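Local coordinates for aminotransferase class-III (PDB 6K8H), which belongs to the class-III aminotransferase family, a group of PLP-clan enzymes, and holds (5-hydroxy-4,6-dimethylpyridin-3-yl)methyl dihydrogen phosphate in its pocket, at residues 201-204 and 205-209; 412-415 and 416-420. All blocks are in the same frame, centred on the assembly; numbering follows the deposited sequence.

Interaction 1 (201-204 and 205-209); sequences DIDG and TERLI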
ATOM      1  N   ASP B 201     -28.813   3.996  11.228  1.00 13.97           N
ATOM      2  CA  ASP B 201     -30.105   3.334  11.383  1.00 15.72           C
ATOM      3  C   ASP B 201     -29.834   2.184  12.353  1.00 15.54           C
ATOM      4  O   ASP B 201     -29.456   1.080  11.945  1.00 11.97           O
ATOM      5  CB  ASP B 201     -30.636   2.891  10.010  1.00 15.83           C
ATOM      6  CG  ASP B 201     -31.818   1.934  10.094  1.00 18.61           C
ATOM      7  OD1 ASP B 201     -32.258   1.569  11.206  1.00 20.71           O
ATOM      8  OD2 ASP B 201     -32.302   1.542   9.010  1.00 21.11           O
ATOM      9  N   ILE B 202     -30.001   2.454  13.651  1.00 15.76           N
ATOM     10  CA  ILE B 202     -29.538   1.483  14.638  1.00 13.67           C
ATOM     11  C   ILE B 202     -30.426   0.243  14.636  1.00 12.57           C
ATOM     12  O   ILE B 202     -29.950  -0.864  14.895  1.00 11.25           O
ATOM     13  CB  ILE B 202     -29.438   2.122  16.039  1.00 16.67           C
ATOM     14  CG1 ILE B 202     -28.747   1.165  17.030  1.00 15.00           C
ATOM     15  CG2 ILE B 202     -30.806   2.520  16.561  1.00 13.19           C
ATOM     16  CD1 ILE B 202     -27.407   0.625  16.548  1.00 12.97           C
ATOM     17  N   ASP B 203     -31.712   0.390  14.320  1.00 17.24           N
ATOM     18  CA  ASP B 203     -32.610  -0.766  14.322  1.00 20.65           C
ATOM     19  C   ASP B 203     -32.188  -1.812  13.291  1.00 18.16           C
ATOM     20  O   ASP B 203     -32.023  -2.997  13.619  1.00 18.80           O
ATOM     21  CB  ASP B 203     -34.045  -0.304  14.073  1.00 23.19           C
ATOM     22  CG  ASP B 203     -35.023  -1.455  14.033  1.00 34.80           C
ATOM     23  OD1 ASP B 203     -35.287  -2.047  15.100  1.00 42.09           O
ATOM     24  OD2 ASP B 203     -35.526  -1.760  12.925  1.00 41.74           O
ATOM     25  N   GLY B 204     -32.047  -1.396  12.031  1.00 20.38           N
ATOM     26  CA  GLY B 204     -31.614  -2.326  11.002  1.00 18.12           C
ATOM     27  C   GLY B 204     -30.214  -2.857  11.252  1.00 14.27           C
ATOM     28  O   GLY B 204     -29.938  -4.042  11.034  1.00 13.01           O
ATOM     29  N   THR B 205     -29.317  -1.987  11.725  1.00 13.17           N
ATOM     30  CA  THR B 205     -27.957  -2.400  12.056  1.00 13.16           C
ATOM     31  C   THR B 205     -27.962  -3.515  13.099  1.00 13.10           C
ATOM     32  O   THR B 205     -27.290  -4.544  12.938  1.00 11.17           O
ATOM     33  CB  THR B 205     -27.163  -1.187  12.560  1.00 12.93           C
ATOM     34  OG1 THR B 205     -26.909  -0.288  11.471  1.00 12.72           O
ATOM     35  CG2 THR B 205     -25.850  -1.599  13.193  1.00 11.45           C
ATOM     36  N   GLU B 206     -28.741  -3.335  14.172  1.00 12.06           N
ATOM     37  CA  GLU B 206     -28.808  -4.343  15.224  1.00 15.98           C
ATOM     38  C   GLU B 206     -29.425  -5.635  14.714  1.00 14.30           C
ATOM     39  O   GLU B 206     -28.923  -6.724  15.017  1.00 13.92           O
ATOM     40  CB  GLU B 206     -29.592  -3.803  16.422  1.00 17.93           C
ATOM     41  CG  GLU B 206     -28.805  -2.813  17.266  1.00 18.82           C
ATOM     42  CD  GLU B 206     -29.503  -2.450  18.568  1.00 25.74           C
ATOM     43  OE1 GLU B 206     -30.750  -2.568  18.634  1.00 24.64           O
ATOM     44  OE2 GLU B 206     -28.800  -2.054  19.524  1.00 26.95           O
ATOM     45  N   ARG B 207     -30.503  -5.542  13.929  1.00 14.58           N
ATOM     46  CA  ARG B 207     -31.141  -6.764  13.446  1.00 16.27           C
ATOM     47  C   ARG B 207     -30.189  -7.568  12.560  1.00 16.09           C
ATOM     48  O   ARG B 207     -30.124  -8.802  12.660  1.00 13.44           O
ATOM     49  CB  ARG B 207     -32.427  -6.426  12.690  1.00 19.93           C
ATOM     50  CG  ARG B 207     -33.597  -5.941  13.562  1.00 23.13           C
ATOM     51  CD  ARG B 207     -34.848  -5.689  12.702  1.00 25.62           C
ATOM     52  NE  ARG B 207     -34.821  -4.368  12.072  1.00 37.22           N
ATOM     53  CZ  ARG B 207     -35.261  -4.096  10.839  1.00 40.93           C
ATOM     54  NH1 ARG B 207     -35.763  -5.066  10.080  1.00 27.25           N
ATOM     55  NH2 ARG B 207     -35.192  -2.848  10.363  1.00 33.71           N
ATOM     56  N   LEU B 208     -29.421  -6.882  11.705  1.00 13.46           N
ATOM     57  CA  LEU B 208     -28.475  -7.584  10.841  1.00  9.87           C
ATOM     58  C   LEU B 208     -27.316  -8.190  11.630  1.00 14.23           C
ATOM     59  O   LEU B 208     -26.900  -9.322  11.353  1.00 14.02           O
ATOM     60  CB  LEU B 208     -27.960  -6.640   9.759  1.00 12.40           C
ATOM     61  CG  LEU B 208     -28.922  -6.486   8.583  1.00 13.53           C
ATOM     62  CD1 LEU B 208     -28.559  -5.252   7.761  1.00 11.47           C
ATOM     63  CD2 LEU B 208     -28.902  -7.732   7.711  1.00 16.00           C
ATOM     64  N   ILE B 209     -26.772  -7.459  12.596  1.00 13.35           N
ATOM     65  CA  ILE B 209     -25.658  -8.036  13.403  1.00 10.61           C
ATOM     66  C   ILE B 209     -26.172  -9.250  14.192  1.00 16.50           C
ATOM     67  O   ILE B 209     -25.492 -10.279  14.205  1.00 12.74           O
ATOM     68  CB  ILE B 209     -25.020  -6.963  14.299  1.00 12.00           C
ATOM     69  CG1 ILE B 209     -24.234  -5.961  13.447  1.00 11.42           C
ATOM     70  CG2 ILE B 209     -24.155  -7.609  15.363  1.00 11.89           C
ATOM     71  CD1 ILE B 209     -23.848  -4.702  14.152  1.00 10.51           C
TER
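Asp201 O takes two bonds from Thr205, which lies one helical turn on. The backbone Thr205 N reaches it at 3.1 Å. Thr205 OG1 donates to the same Asp201 O from 2.9 Å, standing well above the carbonyl plane. The hydroxyl can fold back because chi1 of -70° sets OG1 beside its own backbone N. Asp201 is also the N-cap of helix 202-211: its OD1 accepts from Gly204 N at 3.1 Å in a nearly straight bond, met from above the carboxylate plane. At Ile202, O receives Glu206 N, and the CG1-CD1 arm lies against the aliphatic part of Glu206, with CD1 3.8 Å from Glu206 CG. The Glu206 chain is extended and its OE1 forms a salt bridge to Arg240 of helix 235-248, the helix whose Phe237 touches Ile202 and Thr205. Asp203 directs OD2 to Arg207, 2.8 Å from both NE and NH2; the two planes are 30° apart and each N-H points poorly, making this a salt bridge of weak hydrogen bonds. A bend at chi3 (-83°) swings the guanidinium back across the turn, bringing Arg207 NH2 to within 3.7 Å of Gly204 CA. Gly204 O accepts Leu208 N. The capping carboxylate and Asp203 both place negative charge at the helix's amino end, probably favourable to its dipole, though Arg207 probably offsets part of Asp203's charge on the exposed side.

Interaction 2 (412-415 and 416-420); sequences FITP and ALFGC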
ATOM      1  N   PHE B 412      -9.720  25.297  -5.542  1.00 10.74           N
ATOM      2  CA  PHE B 412      -9.632  23.880  -5.873  1.00  9.64           C
ATOM      3  C   PHE B 412     -10.318  23.112  -4.751  1.00  8.12           C
ATOM      4  O   PHE B 412      -9.819  23.082  -3.623  1.00  7.36           O
ATOM      5  CB  PHE B 412      -8.167  23.464  -6.038  1.00 10.79           C
ATOM      6  CG  PHE B 412      -7.956  21.995  -6.311  1.00 10.47           C
ATOM      7  CD1 PHE B 412      -8.718  21.318  -7.252  1.00 14.02           C
ATOM      8  CD2 PHE B 412      -6.958  21.305  -5.643  1.00 10.43           C
ATOM      9  CE1 PHE B 412      -8.506  19.958  -7.495  1.00 15.18           C
ATOM     10  CE2 PHE B 412      -6.732  19.956  -5.868  1.00 11.02           C
ATOM     11  CZ  PHE B 412      -7.510  19.279  -6.807  1.00 15.23           C
ATOM     12  N   ILE B 413     -11.469  22.507  -5.055  1.00  6.36           N
ATOM     13  CA  ILE B 413     -12.227  21.709  -4.098  1.00  8.52           C
ATOM     14  C   ILE B 413     -12.658  20.435  -4.820  1.00 10.64           C
ATOM     15  O   ILE B 413     -12.591  20.349  -6.046  1.00 12.59           O
ATOM     16  CB  ILE B 413     -13.445  22.473  -3.512  1.00  8.11           C
ATOM     17  CG1 ILE B 413     -13.948  21.803  -2.221  1.00  7.44           C
ATOM     18  CG2 ILE B 413     -14.542  22.633  -4.568  1.00  9.95           C
ATOM     19  CD1 ILE B 413     -14.785  22.713  -1.338  1.00  9.37           C
ATOM     20  N   THR B 414     -13.057  19.416  -4.050  1.00  7.09           N
ATOM     21  CA  THR B 414     -13.503  18.185  -4.686  1.00 10.79           C
ATOM     22  C   THR B 414     -14.794  18.414  -5.469  1.00  9.53           C
ATOM     23  O   THR B 414     -15.563  19.336  -5.173  1.00 10.23           O
ATOM     24  CB  THR B 414     -13.732  17.066  -3.669  1.00 10.49           C
ATOM     25  OG1 THR B 414     -14.832  17.398  -2.811  1.00  7.74           O
ATOM     26  CG2 THR B 414     -12.471  16.804  -2.849  1.00 12.20           C
ATOM     27  N   PRO B 415     -15.069  17.565  -6.459  1.00 10.88           N
ATOM     28  CA  PRO B 415     -16.337  17.695  -7.196  1.00 11.62           C
ATOM     29  C   PRO B 415     -17.571  17.638  -6.311  1.00 10.80           C
ATOM     30  O   PRO B 415     -18.590  18.240  -6.662  1.00 12.81           O
ATOM     31  CB  PRO B 415     -16.291  16.515  -8.171  1.00 13.39           C
ATOM     32  CG  PRO B 415     -14.822  16.283  -8.393  1.00 19.22           C
ATOM     33  CD  PRO B 415     -14.156  16.580  -7.077  1.00 13.19           C
ATOM     34  N   ALA B 416     -17.518  16.953  -5.165  1.00 10.15           N
ATOM     35  CA  ALA B 416     -18.690  16.899  -4.302  1.00 10.39           C
ATOM     36  C   ALA B 416     -18.857  18.161  -3.465  1.00 10.20           C
ATOM     37  O   ALA B 416     -19.893  18.314  -2.813  1.00  5.57           O
ATOM     38  CB  ALA B 416     -18.616  15.669  -3.377  1.00 11.07           C
ATOM     39  N   LEU B 417     -17.889  19.086  -3.523  1.00 10.45           N
ATOM     40  CA  LEU B 417     -17.799  20.237  -2.623  1.00  9.47           C
ATOM     41  C   LEU B 417     -17.517  19.784  -1.190  1.00  7.78           C
ATOM     42  O   LEU B 417     -17.922  20.432  -0.219  1.00  8.57           O
ATOM     43  CB  LEU B 417     -19.042  21.145  -2.697  1.00  6.55           C
ATOM     44  CG  LEU B 417     -19.476  21.558  -4.110  1.00  7.70           C
ATOM     45  CD1 LEU B 417     -20.636  22.536  -4.074  1.00  9.32           C
ATOM     46  CD2 LEU B 417     -18.320  22.137  -4.936  1.00  7.81           C
ATOM     47  N   PHE B 418     -16.720  18.721  -1.110  1.00  9.10           N
ATOM     48  CA  PHE B 418     -16.137  18.259   0.167  1.00  7.38           C
ATOM     49  C   PHE B 418     -14.763  18.932   0.212  1.00  9.28           C
ATOM     50  O   PHE B 418     -14.044  18.869  -0.781  1.00  8.62           O
ATOM     51  CB  PHE B 418     -15.963  16.744   0.191  1.00  7.93           C
ATOM     52  CG  PHE B 418     -15.037  16.274   1.282  1.00 11.34           C
ATOM     53  CD1 PHE B 418     -15.404  16.380   2.611  1.00  7.95           C
ATOM     54  CD2 PHE B 418     -13.790  15.750   0.981  1.00 10.20           C
ATOM     55  CE1 PHE B 418     -14.555  15.946   3.615  1.00 11.19           C
ATOM     56  CE2 PHE B 418     -12.942  15.322   1.988  1.00  9.04           C
ATOM     57  CZ  PHE B 418     -13.325  15.424   3.303  1.00 11.50           C
ATOM     58  N   GLY B 419     -14.424  19.565   1.327  1.00  8.23           N
ATOM     59  CA  GLY B 419     -13.160  20.263   1.408  1.00 10.90           C
ATOM     60  C   GLY B 419     -12.556  20.210   2.796  1.00 10.05           C
ATOM     61  O   GLY B 419     -13.191  19.796   3.774  1.00 10.81           O
ATOM     62  N   CYS B 420     -11.289  20.609   2.860  1.00  8.55           N
ATOM     63  CA  CYS B 420     -10.528  20.580   4.102  1.00 11.01           C
ATOM     64  C   CYS B 420      -9.618  21.801   4.170  1.00  9.13           C
ATOM     65  O   CYS B 420      -9.123  22.302   3.155  1.00  7.40           O
ATOM     66  CB  CYS B 420      -9.731  19.279   4.268  1.00  7.73           C
ATOM     67  SG  CYS B 420      -8.493  18.995   2.979  1.00 11.71           S
TER
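Phe418 O is gripped twice by Thr414. The hydroxyl OG1 donates to it over only 2.6 Å, in the carbonyl plane and on a lone pair, while the backbone Thr414 N adds a weak bond of 3.5 Å. With chi1 at 66°, OG1 sits between its own N and carbonyl carbon, facing the returning chain; it also comes 2.9 Å from Phe418 N. Thr414 CG2 lies at the edge of the Phe418 ring, near the ring plane, 4.2 Å from CD2. Between these residues the chain makes a type I beta turn from Thr414 to Leu417, closed by Leu417 N on Thr414 O at 2.9 Å. Pro415 and Ala416 form the exposed corner of this turn, which joins strand 411-412 of one sheet to strand 418-420 of another; the latter pairs with strand 373-377. On the buried side, Ile413 and Leu417 cross at about a right angle, Ile413 CG2 meeting Leu417 CD2 at 3.8 Å, and helix 393-408 packs on both through Leu406, Val399 and Val402. The CG1 arm of Ile413 runs close to the doubly held carbonyl, 3.3 Å from Phe418 O.

How the interactions relate
Interactions 1 and 2 occupy separate parts of the chain, with centres 32 Å apart and nearest atoms about 20 Å apart, so neither touches the other. Interaction 1 begins helix 202-211, its centre about 25 Å from the centre of the chain, beside strand 194-197, outermost within this chain in the seven-stranded sheet. Interaction 2 is more central, its centre about 12 Å from that point, and bridges two smaller sheets. It is also near the pocket: the side chain of Phe418 is about 8 Å from the bound (5-hydroxy-4,6-dimethylpyridin-3-yl)methyl dihydrogen phosphate and touches Arg226, one of the residues lining that pocket. Both contacts pair a threonine hydroxyl with a backbone carbonyl four residues away, backward in 201-209 and forward in 412-420.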